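Local coordinates for RagB/SusD domain protein (Flavobacterium johnsoniae, PDB 5J90) that binds chitin as a SusD-type lipoprotein of a chitin utilization locus, probably capturing the polysaccharide at the bacterial cell surface, at residues D280-S285 and D366-S371; E334-R339 and Y357-K362. One frame throughout, in Å; residues are numbered along the deposited sequence. Where two conformers were deposited one is given.

Interaction 1 of 2, residues D280-S285 and D366-S371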
loop_
_atom_site.group_PDB
_atom_site.type_symbol
_atom_site.label_atom_id
_atom_site.label_comp_id
_atom_site.label_asym_id
_atom_site.label_seq_id
_atom_site.Cartn_x
_atom_site.Cartn_y
_atom_site.Cartn_z
ATOM N N ASP A 280 31.882 -5.208 17.361
ATOM C CA ASP A 280 31.099 -6.393 17.648
ATOM C C ASP A 280 31.963 -7.643 17.504
ATOM O O ASP A 280 32.501 -7.894 16.430
ATOM C CB ASP A 280 29.934 -6.418 16.651
ATOM C CG ASP A 280 28.845 -7.382 17.042
ATOM O OD1 ASP A 280 29.154 -8.527 17.413
ATOM O OD2 ASP A 280 27.653 -6.985 16.977
ATOM N N PRO A 281 32.086 -8.442 18.579
ATOM C CA PRO A 281 32.959 -9.622 18.509
ATOM C C PRO A 281 32.447 -10.706 17.559
ATOM O O PRO A 281 33.203 -11.617 17.223
ATOM C CB PRO A 281 32.978 -10.138 19.952
ATOM C CG PRO A 281 31.713 -9.632 20.552
ATOM C CD PRO A 281 31.470 -8.291 19.908
ATOM N N ARG A 282 31.192 -10.614 17.123
ATOM C CA ARG A 282 30.675 -11.579 16.154
ATOM C C ARG A 282 31.308 -11.402 14.777
ATOM O O ARG A 282 31.202 -12.284 13.927
ATOM C CB ARG A 282 29.143 -11.486 16.063
ATOM C CG ARG A 282 28.451 -12.005 17.315
ATOM C CD ARG A 282 26.952 -11.673 17.324
ATOM N NE ARG A 282 26.722 -10.245 17.531
ATOM C CZ ARG A 282 25.527 -9.710 17.774
ATOM N NH1 ARG A 282 24.453 -10.490 17.839
ATOM N NH2 ARG A 282 25.414 -8.405 17.958
ATOM N N ILE A 283 31.992 -10.280 14.571
ATOM C CA ILE A 283 32.569 -9.972 13.271
ATOM C C ILE A 283 33.581 -11.037 12.839
ATOM O O ILE A 283 33.720 -11.316 11.652
ATOM C CB ILE A 283 33.221 -8.570 13.270
ATOM C CG1 ILE A 283 33.334 -8.006 11.855
ATOM C CG2 ILE A 283 34.582 -8.600 13.961
ATOM C CD1 ILE A 283 33.757 -6.549 11.837
ATOM N N ALA A 284 34.252 -11.646 13.815
ATOM C CA ALA A 284 35.357 -12.557 13.528
ATOM C C ALA A 284 34.896 -13.875 12.913
ATOM O O ALA A 284 35.605 -14.459 12.099
ATOM C CB ALA A 284 36.175 -12.810 14.783
ATOM N N SER A 285 33.718 -14.351 13.294
ATOM C CA SER A 285 33.205 -15.570 12.685
ATOM C C SER A 285 32.329 -15.262 11.470
ATOM O O SER A 285 32.175 -16.107 10.596
ATOM C CB SER A 285 32.456 -16.441 13.691
ATOM O OG SER A 285 31.303 -15.789 14.199
ATOM N N ASP A 366 25.820 -16.083 22.577
ATOM C CA ASP A 366 26.015 -17.477 22.963
ATOM C C ASP A 366 26.050 -18.386 21.739
ATOM O O ASP A 366 26.880 -19.299 21.652
ATOM C CB ASP A 366 24.918 -17.934 23.923
ATOM C CG ASP A 366 25.022 -17.285 25.291
ATOM O OD1 ASP A 366 26.085 -16.710 25.617
ATOM O OD2 ASP A 366 24.033 -17.365 26.045
ATOM N N GLN A 367 25.156 -18.130 20.785
ATOM C CA GLN A 367 25.080 -18.946 19.587
ATOM C C GLN A 367 26.390 -18.899 18.803
ATOM O O GLN A 367 26.821 -19.916 18.233
ATOM C CB GLN A 367 23.918 -18.492 18.702
ATOM C CG GLN A 367 23.645 -19.452 17.572
ATOM C CD GLN A 367 22.416 -19.098 16.770
ATOM O OE1 GLN A 367 22.080 -17.922 16.588
ATOM N NE2 GLN A 367 21.740 -20.119 16.270
ATOM N N ARG A 368 27.025 -17.732 18.788
ATOM C CA ARG A 368 28.257 -17.542 18.026
ATOM C C ARG A 368 29.515 -17.837 18.847
ATOM O O ARG A 368 30.622 -17.761 18.327
ATOM C CB ARG A 368 28.320 -16.121 17.455
ATOM C CG ARG A 368 27.063 -15.686 16.711
ATOM C CD ARG A 368 26.711 -16.616 15.565
ATOM N NE ARG A 368 25.613 -16.048 14.784
ATOM C CZ ARG A 368 25.276 -16.443 13.567
ATOM N NH1 ARG A 368 25.947 -17.418 12.964
ATOM N NH2 ARG A 368 24.269 -15.851 12.945
ATOM N N GLY A 369 29.342 -18.160 20.125
ATOM C CA GLY A 369 30.467 -18.543 20.970
ATOM C C GLY A 369 31.375 -17.399 21.377
ATOM O O GLY A 369 32.573 -17.606 21.605
ATOM N N VAL A 370 30.827 -16.192 21.475
ATOM C CA VAL A 370 31.621 -15.034 21.868
ATOM C C VAL A 370 31.215 -14.514 23.239
ATOM O O VAL A 370 30.058 -14.628 23.652
ATOM C CB VAL A 370 31.565 -13.891 20.829
ATOM C CG1 VAL A 370 32.244 -14.319 19.532
ATOM C CG2 VAL A 370 30.131 -13.460 20.580
ATOM N N SER A 371 32.191 -13.966 23.954
ATOM C CA SER A 371 31.951 -13.409 25.274
ATOM C C SER A 371 31.778 -11.900 25.168
ATOM O O SER A 371 31.928 -11.323 24.089
ATOM C CB SER A 371 33.122 -13.745 26.201
ATOM O OG SER A 371 34.330 -13.243 25.666
HETATM O O HOH W 1 30.080 -18.117 15.156
#
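Val370 lays its two methyl branches over the turn made by Asp280 to Ile283. Val370 CG2 reaches the arginine stem, 3.9 Å from CG of Arg282, while Val370 CG1 turns to the backbone and stops 3.7 Å from the carbonyl O of Pro281. The proline ring flanks the same valine, its CB 4.1 Å from Val370 CB, and its CG lies near the carbonyl O of Ser371. Next to this, the aliphatic part of Arg368 runs at about a right angle across that of Arg282, CG to CG at 4.0 Å; a bend at chi2 (-57°) then turns the Arg368 chain, and its NH2 goes to the carbonyl oxygens of Ala427 and Phe429.

The Arg282 head is held within its own turn. NE and NH2 take Asp280 side-on, one nitrogen to each carboxylate oxygen; the NE bond to OD1 is nearly straight (176°) and lies in the guanidinium plane, and Arg282 NH2 meets Asp280 OD2 at 2.8 Å. OD1 also accepts from Arg282 N on its anti side, a capping bond in the turn that leads into the helix, so two donors fix this one oxygen. Ser364 and Gln423 take further N-H groups of the guanidinium. On the other segment, a Schellman motif with Gly369 at positive phi closes helix 353-368 and leads the chain into Val370. A water links Ser285 OG (2.8 Å) to the carbonyl O of Arg368.

Between the segments, then, the direct touches are van der Waals contacts of aliphatic carbons, two of them on carbonyl oxygens, and the polar link is water-mediated: two arginines pack by their methylene stems while separate partners hold their charged ends.

Interaction 2 of 2, residues E334-R339 and Y357-K362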
loop_
_atom_site.group_PDB
_atom_site.type_symbol
_atom_site.label_atom_id
_atom_site.label_comp_id
_atom_site.label_asym_id
_atom_site.label_seq_id
_atom_site.Cartn_x
_atom_site.Cartn_y
_atom_site.Cartn_z
ATOM N N GLU A 334 16.043 -14.384 16.989
ATOM C CA GLU A 334 14.947 -13.732 16.282
ATOM C C GLU A 334 13.652 -13.787 17.085
ATOM O O GLU A 334 12.881 -12.833 17.079
ATOM C CB GLU A 334 14.721 -14.376 14.910
ATOM C CG GLU A 334 13.542 -13.738 14.169
ATOM C CD GLU A 334 13.298 -14.282 12.776
ATOM O OE1 GLU A 334 14.192 -14.944 12.203
ATOM O OE2 GLU A 334 12.192 -14.029 12.247
ATOM N N ALA A 335 13.397 -14.901 17.766
ATOM C CA ALA A 335 12.191 -15.004 18.580
ATOM C C ALA A 335 12.167 -13.940 19.685
ATOM O O ALA A 335 11.113 -13.358 19.969
ATOM C CB ALA A 335 12.059 -16.401 19.162
ATOM N N TYR A 336 13.317 -13.684 20.309
ATOM C CA TYR A 336 13.396 -12.633 21.316
ATOM C C TYR A 336 13.169 -11.251 20.721
ATOM O O TYR A 336 12.488 -10.422 21.333
ATOM C CB TYR A 336 14.740 -12.670 22.046
ATOM C CG TYR A 336 14.870 -13.831 23.004
ATOM C CD1 TYR A 336 15.573 -14.976 22.648
ATOM C CD2 TYR A 336 14.275 -13.785 24.266
ATOM C CE1 TYR A 336 15.699 -16.044 23.530
ATOM C CE2 TYR A 336 14.387 -14.848 25.144
ATOM C CZ TYR A 336 15.094 -15.969 24.772
ATOM O OH TYR A 336 15.197 -17.023 25.652
ATOM N N PHE A 337 13.726 -10.981 19.540
ATOM C CA PHE A 337 13.559 -9.665 18.929
ATOM C C PHE A 337 12.140 -9.459 18.397
ATOM O O PHE A 337 11.633 -8.335 18.398
ATOM C CB PHE A 337 14.607 -9.428 17.838
ATOM C CG PHE A 337 16.027 -9.405 18.357
ATOM C CD1 PHE A 337 16.390 -8.550 19.395
ATOM C CD2 PHE A 337 16.990 -10.247 17.825
ATOM C CE1 PHE A 337 17.703 -8.534 19.885
ATOM C CE2 PHE A 337 18.293 -10.231 18.313
ATOM C CZ PHE A 337 18.646 -9.371 19.335
ATOM N N LEU A 338 11.495 -10.544 17.972
ATOM C CA LEU A 338 10.088 -10.475 17.597
ATOM C C LEU A 338 9.248 -10.148 18.832
ATOM O O LEU A 338 8.388 -9.266 18.785
ATOM C CB LEU A 338 9.635 -11.798 16.983
ATOM C CG LEU A 338 10.048 -11.978 15.523
ATOM C CD1 LEU A 338 9.909 -13.428 15.140
ATOM C CD2 LEU A 338 9.184 -11.099 14.628
ATOM N N ARG A 339 9.504 -10.852 19.932
ATOM C CA ARG A 339 8.777 -10.585 21.172
ATOM C C ARG A 339 9.054 -9.178 21.697
ATOM O O ARG A 339 8.142 -8.522 22.206
ATOM C CB ARG A 339 9.101 -11.638 22.233
ATOM C CG ARG A 339 8.552 -13.031 21.915
ATOM C CD ARG A 339 9.222 -14.095 22.794
ATOM N NE ARG A 339 8.824 -13.955 24.181
ATOM C CZ ARG A 339 9.481 -14.456 25.222
ATOM N NH1 ARG A 339 10.621 -15.137 25.084
ATOM N NH2 ARG A 339 8.992 -14.260 26.428
ATOM N N TYR A 357 14.874 -7.629 24.345
ATOM C CA TYR A 357 15.981 -7.116 23.535
ATOM C C TYR A 357 17.315 -7.627 24.059
ATOM O O TYR A 357 18.134 -8.157 23.298
ATOM C CB TYR A 357 15.948 -5.591 23.571
ATOM C CG TYR A 357 17.100 -4.846 22.929
ATOM C CD1 TYR A 357 17.278 -4.839 21.539
ATOM C CD2 TYR A 357 17.978 -4.087 23.703
ATOM C CE1 TYR A 357 18.301 -4.119 20.945
ATOM C CE2 TYR A 357 19.010 -3.362 23.116
ATOM C CZ TYR A 357 19.162 -3.378 21.729
ATOM O OH TYR A 357 20.157 -2.660 21.117
ATOM N N GLU A 358 17.535 -7.483 25.362
ATOM C CA GLU A 358 18.818 -7.877 25.930
ATOM C C GLU A 358 18.992 -9.393 25.902
ATOM O O GLU A 358 20.106 -9.893 25.696
ATOM C CB GLU A 358 18.977 -7.305 27.345
ATOM C CG GLU A 358 19.036 -5.784 27.341
ATOM C CD GLU A 358 19.354 -5.175 28.696
ATOM O OE1 GLU A 358 19.345 -5.906 29.715
ATOM O OE2 GLU A 358 19.613 -3.955 28.718
ATOM N N ALA A 359 17.898 -10.124 26.087
ATOM C CA ALA A 359 17.940 -11.580 25.996
ATOM C C ALA A 359 18.257 -12.044 24.575
ATOM O O ALA A 359 18.947 -13.050 24.387
ATOM C CB ALA A 359 16.641 -12.202 26.491
ATOM N N GLY A 360 17.756 -11.328 23.570
ATOM C CA GLY A 360 18.053 -11.676 22.191
ATOM C C GLY A 360 19.525 -11.500 21.861
ATOM O O GLY A 360 20.121 -12.344 21.177
ATOM N N ILE A 361 20.113 -10.402 22.326
ATOM C CA ILE A 361 21.540 -10.161 22.107
ATOM C C ILE A 361 22.374 -11.265 22.764
ATOM O O ILE A 361 23.274 -11.828 22.132
ATOM C CB ILE A 361 21.970 -8.774 22.621
ATOM C CG1 ILE A 361 21.185 -7.672 21.897
ATOM C CG2 ILE A 361 23.472 -8.560 22.425
ATOM C CD1 ILE A 361 21.355 -6.298 22.524
ATOM N N LYS A 362 22.059 -11.591 24.015
ATOM C CA LYS A 362 22.760 -12.669 24.717
ATOM C C LYS A 362 22.632 -14.006 23.989
ATOM O O LYS A 362 23.611 -14.736 23.840
ATOM C CB LYS A 362 22.249 -12.803 26.149
ATOM C CG LYS A 362 22.821 -14.005 26.897
ATOM C CD LYS A 362 22.173 -14.171 28.269
ATOM C CE LYS A 362 22.340 -15.594 28.789
ATOM N NZ LYS A 362 23.744 -16.069 28.646
#
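Phe337 meets Gly360 by ring face and Ile361 by ring edge, joining two antiparallel helices (166° between the axes of the short segments, 7.9 Å at closest approach). A CH-pi contact puts Gly360 CA over one face, 4.1 Å from the Phe337 ring centroid, and Phe337 CZ presses on the backbone, 3.4 Å from Gly360 C. Tyr336 also packs on this backbone, its CB 3.5 Å from Gly360 CA. With CG anti to its carbonyl carbon (chi1 -64°), the Phe337 ring swings across to this glycine, where a CB would clash with CE1.

Apolar side-chain contacts complete the seam. Ile361 CG1 lies in plane at the Phe337 edge, 4.0 Å from CZ, and Tyr357 CD1 comes to 4.1 Å from Phe337 CE1. Beside them, Tyr336 sets its CD2 3.6 Å from the methyl CB of Ala359. An alanine in place of Phe337 would probably open a gap over Gly360 and leave Ile361 and Tyr357 without their shared aromatic neighbour.

The outer ends are tied to loops, Tyr336 OH to Leu238 O and Tyr357 OH to Val405 O. Helix 413-428 packs on Phe337 and Tyr357 through Gln423, while helix 196-213 lies against helix 332-344 at Ala335 and Leu338.

Helix 353-368 is common to both contacts: its middle, 357-362, pairs with helix 332-344 in interaction 2, and its C-terminal end runs into interaction 1. The two centres are about 16 Å apart. Along the chain the order is 280-285, 334-339, 357-362, 366-371, so the helical hairpin of interaction 2 is nested inside the loop closed by interaction 1. One contact is buried helix-helix packing; the other is nearer the surface, where the helix end meets a turn. Helix 413-428 borders both, with Gln423 reaching Phe337, Tyr357 and Arg282. Together they join the middle and the C-terminal end of one helix to two separate parts of the largely helical SusD-like fold.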